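Side-chain contacts in capsule biosynthesis protein capD (Bacillus anthracis, PDB 3G9K), which cleaves the poly-gamma-D-glutamate capsule of the anthrax bacillus and transfers it to the amino group of meso-diaminopimelic acid in peptidoglycan: residues B[63-66]-B[71-74]; B[91-94]-B[99-102]; B[106-111]-B[117-122]. All blocks are in the same frame, centred on the assembly; numbering follows the deposited sequence.

Contact 1. Residues B[63-66]-B[71-74]; sequences TVLK and TIGI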
# COMPACT_ATOMS: atom_id res chain seq x y z
N THR B 63 0.79 8.80 -1.21
CA THR B 63 1.26 10.12 -1.59
C THR B 63 0.30 10.72 -2.64
O THR B 63 -0.28 10.01 -3.46
CB THR B 63 2.74 10.04 -2.10
OG1 THR B 63 3.59 9.58 -1.04
CG2 THR B 63 3.31 11.42 -2.63
N VAL B 64 0.14 12.05 -2.58
CA VAL B 64 -0.58 12.83 -3.59
C VAL B 64 0.31 14.02 -3.94
O VAL B 64 0.94 14.60 -3.06
CB VAL B 64 -1.98 13.31 -3.04
CG1 VAL B 64 -2.60 14.37 -3.93
CG2 VAL B 64 -2.95 12.10 -2.87
N LEU B 65 0.40 14.32 -5.22
CA LEU B 65 1.11 15.48 -5.75
C LEU B 65 0.13 16.36 -6.49
O LEU B 65 -0.63 15.87 -7.30
CB LEU B 65 2.16 15.02 -6.75
CG LEU B 65 3.32 14.22 -6.14
CD1 LEU B 65 3.08 12.74 -6.22
CD2 LEU B 65 4.64 14.58 -6.83
N LYS B 66 0.16 17.67 -6.25
CA LYS B 66 -0.75 18.58 -6.94
C LYS B 66 -0.05 19.86 -7.38
O LYS B 66 0.71 20.47 -6.62
CB LYS B 66 -1.96 18.97 -6.07
CG LYS B 66 -2.82 17.81 -5.60
CD LYS B 66 -3.96 18.24 -4.70
CE LYS B 66 -5.09 18.95 -5.45
NZ LYS B 66 -6.32 19.16 -4.59
N THR B 71 -3.12 16.55 -10.99
CA THR B 71 -3.18 15.86 -9.68
C THR B 71 -2.74 14.44 -9.86
O THR B 71 -3.15 13.81 -10.79
CB THR B 71 -4.59 15.97 -9.09
OG1 THR B 71 -4.83 17.36 -8.78
CG2 THR B 71 -4.76 15.10 -7.81
N ILE B 72 -1.85 13.98 -9.00
CA ILE B 72 -1.35 12.61 -9.03
C ILE B 72 -1.56 11.94 -7.67
O ILE B 72 -1.21 12.50 -6.65
CB ILE B 72 0.16 12.50 -9.35
CG1 ILE B 72 0.50 13.15 -10.68
CG2 ILE B 72 0.61 11.04 -9.39
CD1 ILE B 72 2.03 13.31 -10.83
N GLY B 73 -2.14 10.74 -7.68
CA GLY B 73 -2.21 9.87 -6.48
C GLY B 73 -1.37 8.63 -6.79
O GLY B 73 -1.48 8.07 -7.87
N ILE B 74 -0.52 8.21 -5.86
CA ILE B 74 0.47 7.18 -6.16
C ILE B 74 0.87 6.49 -4.87
O ILE B 74 0.87 7.08 -3.77
CB ILE B 74 1.71 7.75 -6.96
CG1 ILE B 74 2.63 6.69 -7.52
CG2 ILE B 74 2.56 8.77 -6.06
CD1 ILE B 74 3.57 7.16 -8.61

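Contact 2. Residues B[91-94]-B[99-102]; sequences DKYT and SLQD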
# COMPACT_ATOMS: atom_id res chain seq x y z
N ASP B 91 10.97 10.77 -10.31
CA ASP B 91 12.10 11.54 -10.90
C ASP B 91 12.01 11.55 -12.42
O ASP B 91 12.07 12.60 -13.05
CB ASP B 91 13.45 10.92 -10.50
CG ASP B 91 14.64 11.65 -11.10
OD1 ASP B 91 14.77 12.86 -10.82
OD2 ASP B 91 15.42 11.02 -11.87
N LYS B 92 11.86 10.38 -13.02
CA LYS B 92 11.73 10.30 -14.47
C LYS B 92 10.43 10.97 -14.99
O LYS B 92 10.43 11.59 -16.06
CB LYS B 92 11.81 8.84 -14.92
CG LYS B 92 13.19 8.20 -14.74
CD LYS B 92 13.20 6.74 -15.15
CE LYS B 92 14.12 5.88 -14.27
NZ LYS B 92 13.78 4.43 -14.38
N TYR B 93 9.34 10.82 -14.24
CA TYR B 93 8.06 11.34 -14.69
C TYR B 93 8.09 12.86 -14.74
O TYR B 93 7.65 13.47 -15.73
CB TYR B 93 6.88 10.86 -13.81
CG TYR B 93 5.56 11.44 -14.29
CD1 TYR B 93 4.96 10.97 -15.46
CD2 TYR B 93 4.96 12.51 -13.63
CE1 TYR B 93 3.80 11.51 -15.93
CE2 TYR B 93 3.80 13.06 -14.09
CZ TYR B 93 3.21 12.55 -15.24
OH TYR B 93 2.06 13.12 -15.71
N THR B 94 8.62 13.48 -13.69
CA THR B 94 8.55 14.92 -13.54
C THR B 94 9.57 15.62 -14.43
O THR B 94 9.40 16.80 -14.73
CB THR B 94 8.80 15.39 -12.09
OG1 THR B 94 9.99 14.77 -11.59
CG2 THR B 94 7.57 15.05 -11.21
N SER B 99 5.50 8.41 -20.30
CA SER B 99 4.24 8.18 -19.63
C SER B 99 4.57 7.52 -18.31
O SER B 99 5.57 6.82 -18.22
CB SER B 99 3.31 7.28 -20.45
OG SER B 99 3.71 5.91 -20.47
N LEU B 100 3.78 7.81 -17.30
CA LEU B 100 3.91 7.17 -16.00
C LEU B 100 3.87 5.65 -16.14
O LEU B 100 4.65 4.95 -15.49
CB LEU B 100 2.81 7.64 -15.06
CG LEU B 100 2.95 7.19 -13.60
CD1 LEU B 100 4.38 7.52 -13.02
CD2 LEU B 100 1.85 7.78 -12.74
N GLN B 101 3.04 5.13 -17.02
CA GLN B 101 2.95 3.68 -17.20
C GLN B 101 4.25 3.06 -17.77
O GLN B 101 4.70 2.02 -17.28
CB GLN B 101 1.76 3.30 -18.09
CG GLN B 101 1.61 1.77 -18.26
CD GLN B 101 1.19 1.08 -16.95
OE1 GLN B 101 0.07 1.27 -16.49
NE2 GLN B 101 2.07 0.27 -16.37
N ASP B 102 4.83 3.66 -18.81
CA ASP B 102 6.12 3.20 -19.36
C ASP B 102 7.20 3.17 -18.26
O ASP B 102 7.89 2.18 -18.10
CB ASP B 102 6.56 4.04 -20.58
CG ASP B 102 5.80 3.66 -21.85
OD1 ASP B 102 5.91 2.46 -22.24
OD2 ASP B 102 5.07 4.53 -22.43

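Contact 3. Residues B[106-111]-B[117-122]; sequences EYRFTF and YTEIQL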
# COMPACT_ATOMS: atom_id res chain seq x y z
N GLU B 106 9.44 -0.13 -16.53
CA GLU B 106 10.89 -0.20 -16.65
C GLU B 106 11.39 -1.11 -15.53
O GLU B 106 10.87 -1.06 -14.43
CB GLU B 106 11.52 1.18 -16.47
CG GLU B 106 12.95 1.30 -16.96
CD GLU B 106 13.48 2.73 -17.10
OE1 GLU B 106 12.82 3.72 -16.74
OE2 GLU B 106 14.62 2.87 -17.61
N TYR B 107 12.44 -1.88 -15.80
CA TYR B 107 13.05 -2.73 -14.77
C TYR B 107 13.66 -1.87 -13.66
O TYR B 107 14.15 -0.78 -13.89
CB TYR B 107 14.12 -3.63 -15.41
CG TYR B 107 13.56 -4.63 -16.40
CD1 TYR B 107 12.59 -5.55 -16.00
CD2 TYR B 107 14.00 -4.68 -17.73
CE1 TYR B 107 12.08 -6.46 -16.87
CE2 TYR B 107 13.51 -5.61 -18.61
CZ TYR B 107 12.54 -6.49 -18.17
OH TYR B 107 12.01 -7.44 -19.04
N ARG B 108 13.65 -2.41 -12.45
CA ARG B 108 13.99 -1.63 -11.28
C ARG B 108 15.26 -2.15 -10.59
O ARG B 108 15.73 -3.26 -10.88
CB ARG B 108 12.82 -1.67 -10.30
CG ARG B 108 11.61 -0.91 -10.81
CD ARG B 108 10.38 -1.13 -9.98
NE ARG B 108 9.24 -0.52 -10.65
CZ ARG B 108 7.96 -0.75 -10.36
NH1 ARG B 108 7.63 -1.50 -9.32
NH2 ARG B 108 7.02 -0.17 -11.11
N PHE B 109 15.77 -1.32 -9.69
CA PHE B 109 16.88 -1.68 -8.79
C PHE B 109 16.68 -1.06 -7.42
O PHE B 109 16.13 0.04 -7.30
CB PHE B 109 18.22 -1.20 -9.36
CG PHE B 109 18.28 0.29 -9.56
CD1 PHE B 109 17.91 0.85 -10.77
CD2 PHE B 109 18.67 1.12 -8.54
CE1 PHE B 109 17.95 2.22 -10.96
CE2 PHE B 109 18.71 2.49 -8.71
CZ PHE B 109 18.35 3.04 -9.93
N THR B 110 17.16 -1.76 -6.39
CA THR B 110 17.18 -1.22 -5.03
C THR B 110 18.51 -1.58 -4.36
O THR B 110 19.22 -2.45 -4.83
CB THR B 110 16.04 -1.79 -4.15
OG1 THR B 110 16.22 -3.20 -3.98
CG2 THR B 110 14.66 -1.53 -4.81
N PHE B 111 18.80 -0.93 -3.24
CA PHE B 111 20.05 -1.14 -2.52
C PHE B 111 19.81 -1.58 -1.08
O PHE B 111 18.89 -1.10 -0.43
CB PHE B 111 20.87 0.13 -2.55
CG PHE B 111 21.32 0.49 -3.92
CD1 PHE B 111 20.55 1.35 -4.71
CD2 PHE B 111 22.46 -0.06 -4.46
CE1 PHE B 111 20.96 1.67 -5.99
CE2 PHE B 111 22.86 0.26 -5.73
CZ PHE B 111 22.10 1.14 -6.49
N TYR B 117 20.30 -4.73 -5.70
CA TYR B 117 19.39 -5.74 -6.19
C TYR B 117 18.82 -5.23 -7.50
O TYR B 117 18.44 -4.08 -7.59
CB TYR B 117 18.28 -6.02 -5.19
CG TYR B 117 18.75 -6.74 -3.94
CD1 TYR B 117 19.32 -8.02 -4.01
CD2 TYR B 117 18.59 -6.17 -2.69
CE1 TYR B 117 19.73 -8.70 -2.85
CE2 TYR B 117 19.00 -6.83 -1.53
CZ TYR B 117 19.57 -8.08 -1.62
OH TYR B 117 19.95 -8.71 -0.45
N THR B 118 18.77 -6.10 -8.49
CA THR B 118 18.48 -5.70 -9.85
C THR B 118 17.42 -6.65 -10.38
O THR B 118 17.46 -7.84 -10.12
CB THR B 118 19.76 -5.76 -10.74
OG1 THR B 118 20.60 -4.61 -10.45
CG2 THR B 118 19.40 -5.76 -12.15
N GLU B 119 16.45 -6.12 -11.12
CA GLU B 119 15.34 -6.93 -11.61
C GLU B 119 15.72 -7.74 -12.86
O GLU B 119 15.15 -8.82 -13.09
CB GLU B 119 14.14 -6.02 -11.89
CG GLU B 119 12.83 -6.75 -12.05
CD GLU B 119 11.60 -5.82 -12.00
OE1 GLU B 119 11.75 -4.60 -12.13
OE2 GLU B 119 10.47 -6.32 -11.90
N ILE B 120 16.65 -7.21 -13.65
CA ILE B 120 17.24 -7.94 -14.78
C ILE B 120 18.73 -8.16 -14.58
O ILE B 120 19.38 -7.50 -13.74
CB ILE B 120 17.07 -7.21 -16.15
CG1 ILE B 120 17.59 -5.76 -16.10
CG2 ILE B 120 15.65 -7.23 -16.56
CD1 ILE B 120 17.53 -4.99 -17.47
N GLN B 121 19.26 -9.07 -15.45
CA GLN B 121 20.68 -9.32 -15.56
C GLN B 121 21.36 -8.10 -16.18
O GLN B 121 21.10 -7.75 -17.33
CB GLN B 121 20.92 -10.55 -16.45
CG GLN B 121 22.22 -11.29 -16.17
CD GLN B 121 22.22 -11.95 -14.80
OE1 GLN B 121 22.83 -11.45 -13.86
NE2 GLN B 121 21.52 -13.08 -14.69
N LEU B 122 22.21 -7.42 -15.37
CA LEU B 122 23.01 -6.31 -15.89
C LEU B 122 24.29 -6.79 -16.62
O LEU B 122 24.81 -7.88 -16.35
CB LEU B 122 23.42 -5.36 -14.77
CG LEU B 122 22.36 -4.53 -14.06
CD1 LEU B 122 23.03 -3.33 -13.41
CD2 LEU B 122 21.25 -4.06 -14.98

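Contact 1. Residues B[63-66]-B[71-74]
Thr63 opens the pairing with Ile74: Thr63 N donates to Ile74 O over 3.1 Å, and Ile74 N returns a bond to Thr63 O. The hydroxyl of Thr63 is used elsewhere, on Ala61 O and on Thr235 of the other capD chain. Val64 stands against Gly73 in a non-hydrogen-bonded pair, and its CA lies 3.1 Å from Ile72 O in a CA-H...O contact. Gly73 brings no side chain to this pair, and Val64 turns to Val13 of strand 13-19. Leu65 makes the second hydrogen-bonded pair: Leu65 N to Ile72 O and Ile72 N to Leu65 O, both 2.8 Å. On the face shared by Thr63, Leu65, Ile72 and Ile74, Leu65 CB sits 4.1 Å from Ile72 CB. Leu65 CD1 reaches diagonally to Ile74 CG2 on the partner strand, 4.0 Å away, the two side chains crossing obliquely; this branch of Ile74 falls between its backbone N and carbonyl carbon because CG1 is anti to N (chi1 -169°). Lys66 runs beside Thr71, both pointing the same way, with its CE 3.7 Å from Thr71 OG1, which is hydrogen-bonded to Glu156. The chemistry is that of an antiparallel beta hairpin: backbone bonds set the register, Ile72 and Ile74 meet helix 82-94, and the outer edge of 63-66 continues the sheet into the other capD chain.

Contact 2. Residues B[91-94]-B[99-102]
The junction between helix 82-94 and helix 100-105 brings the last turn of the first against the first turn of the second, with Tyr93 and Leu100 as the meeting point. CG anti to the backbone N (chi1 179°) sets the CD1-CE1 edge of the Tyr93 ring beside Leu100. Tyr93 CD1 lies 4.0 Å from Leu100 CB, and the same ring atom comes within 3.8 Å of Leu100 N, which approaches the ring obliquely. The carbonyl carbon of Ser99 is near the ring plane, at the edge. The two side chains cross at about a right angle, and Leu100 continues to Ala151 and Ile153 of strand 150-155, so this junction packs its apolar residues on the beta sheet. Ser99 is the N-cap of helix 100-105: Asp102 N donates to Ser99 OG over 3.0 Å in a nearly straight bond of 166°. Ser99 OG in turn donates to Asp102 OD2 at 2.8 Å, meeting that oxygen from above the carboxylate plane. At its far end Tyr93 OH is hydrogen-bonded to Glu70 OE2, while Tyr231 of the other capD chain packs on the Tyr93 side chain.

Contact 3. Residues B[106-111]-B[117-122]
Residues 106-111 and 117-122 run antiparallel, their touching parts 157° apart, and belong to the beta hairpin of strands 109-112 and 115-118. Thr110 and Tyr117 form the hydrogen-bonded pair: Thr110 N donates to Tyr117 O, and Tyr117 N to Thr110 O over 2.7 Å. Phe109 and Thr118 form the neighbouring non-hydrogen-bonded pair, with Phe109 CA 3.1 Å from Tyr117 O; Thr118 OG1 is buried here without a polar partner in the model. Beyond them Glu119 N bonds to Arg108 O at 3.0 Å, prolonging the pairing past the end of the strand. On the Thr110 face, Thr110 OG1 is 3.7 Å from Tyr117 CB and lies near the plane of the tyrosine ring, at its edge. Thr110 also packs on Arg81, part of the poly-gamma-D-glutamate binding site, so this end of the hairpin borders the substrate region. Glu119 reaches back across the hairpin, its CG anti to the backbone N (chi1 -165°) and the chain extended beyond, to bring OE1 to the opposite backbone. Glu119 OE2 is salt-bridged to Arg168 NE. The aliphatic start of Arg108 runs alongside Glu119 and points the same way, while the guanidinium goes on to Asp166 and Phe146 O. At the end of the contact Ile120 CG2 is modelled over one face of the Tyr107 ring, though its exact closeness is doubtful, and the two side chains cross at about a right angle. Glu119 OE1 lies at the edge of that same ring, close to its plane, and accepts from Arg108 N over 2.9 Å through its anti lone pair, with an angle of 142° at the hydrogen.

The three contacts follow one another along the chain: hairpin (contact 1), helix junction (contact 2), hairpin (contact 3). Contacts 1 and 2 have centres about 13 Å apart and touch where Ile72 CD1 packs on Tyr93 CE2 at 3.7 Å, bringing the sheet that holds strands 63-67 and 70-75 against the end of helix 82-94. Contacts 2 and 3, about 17 Å apart between centres, are joined by the salt bridge of Lys92 NZ and Glu106 OE1 (2.6 Å). Contacts 1 and 3 lie on opposite sides of the chain's centre, their centres about 25 Å apart. In this gamma-glutamyltransferase-family fold (clan NTN), helix 82-94 meets side chains from both hairpins and so connects the two sheets.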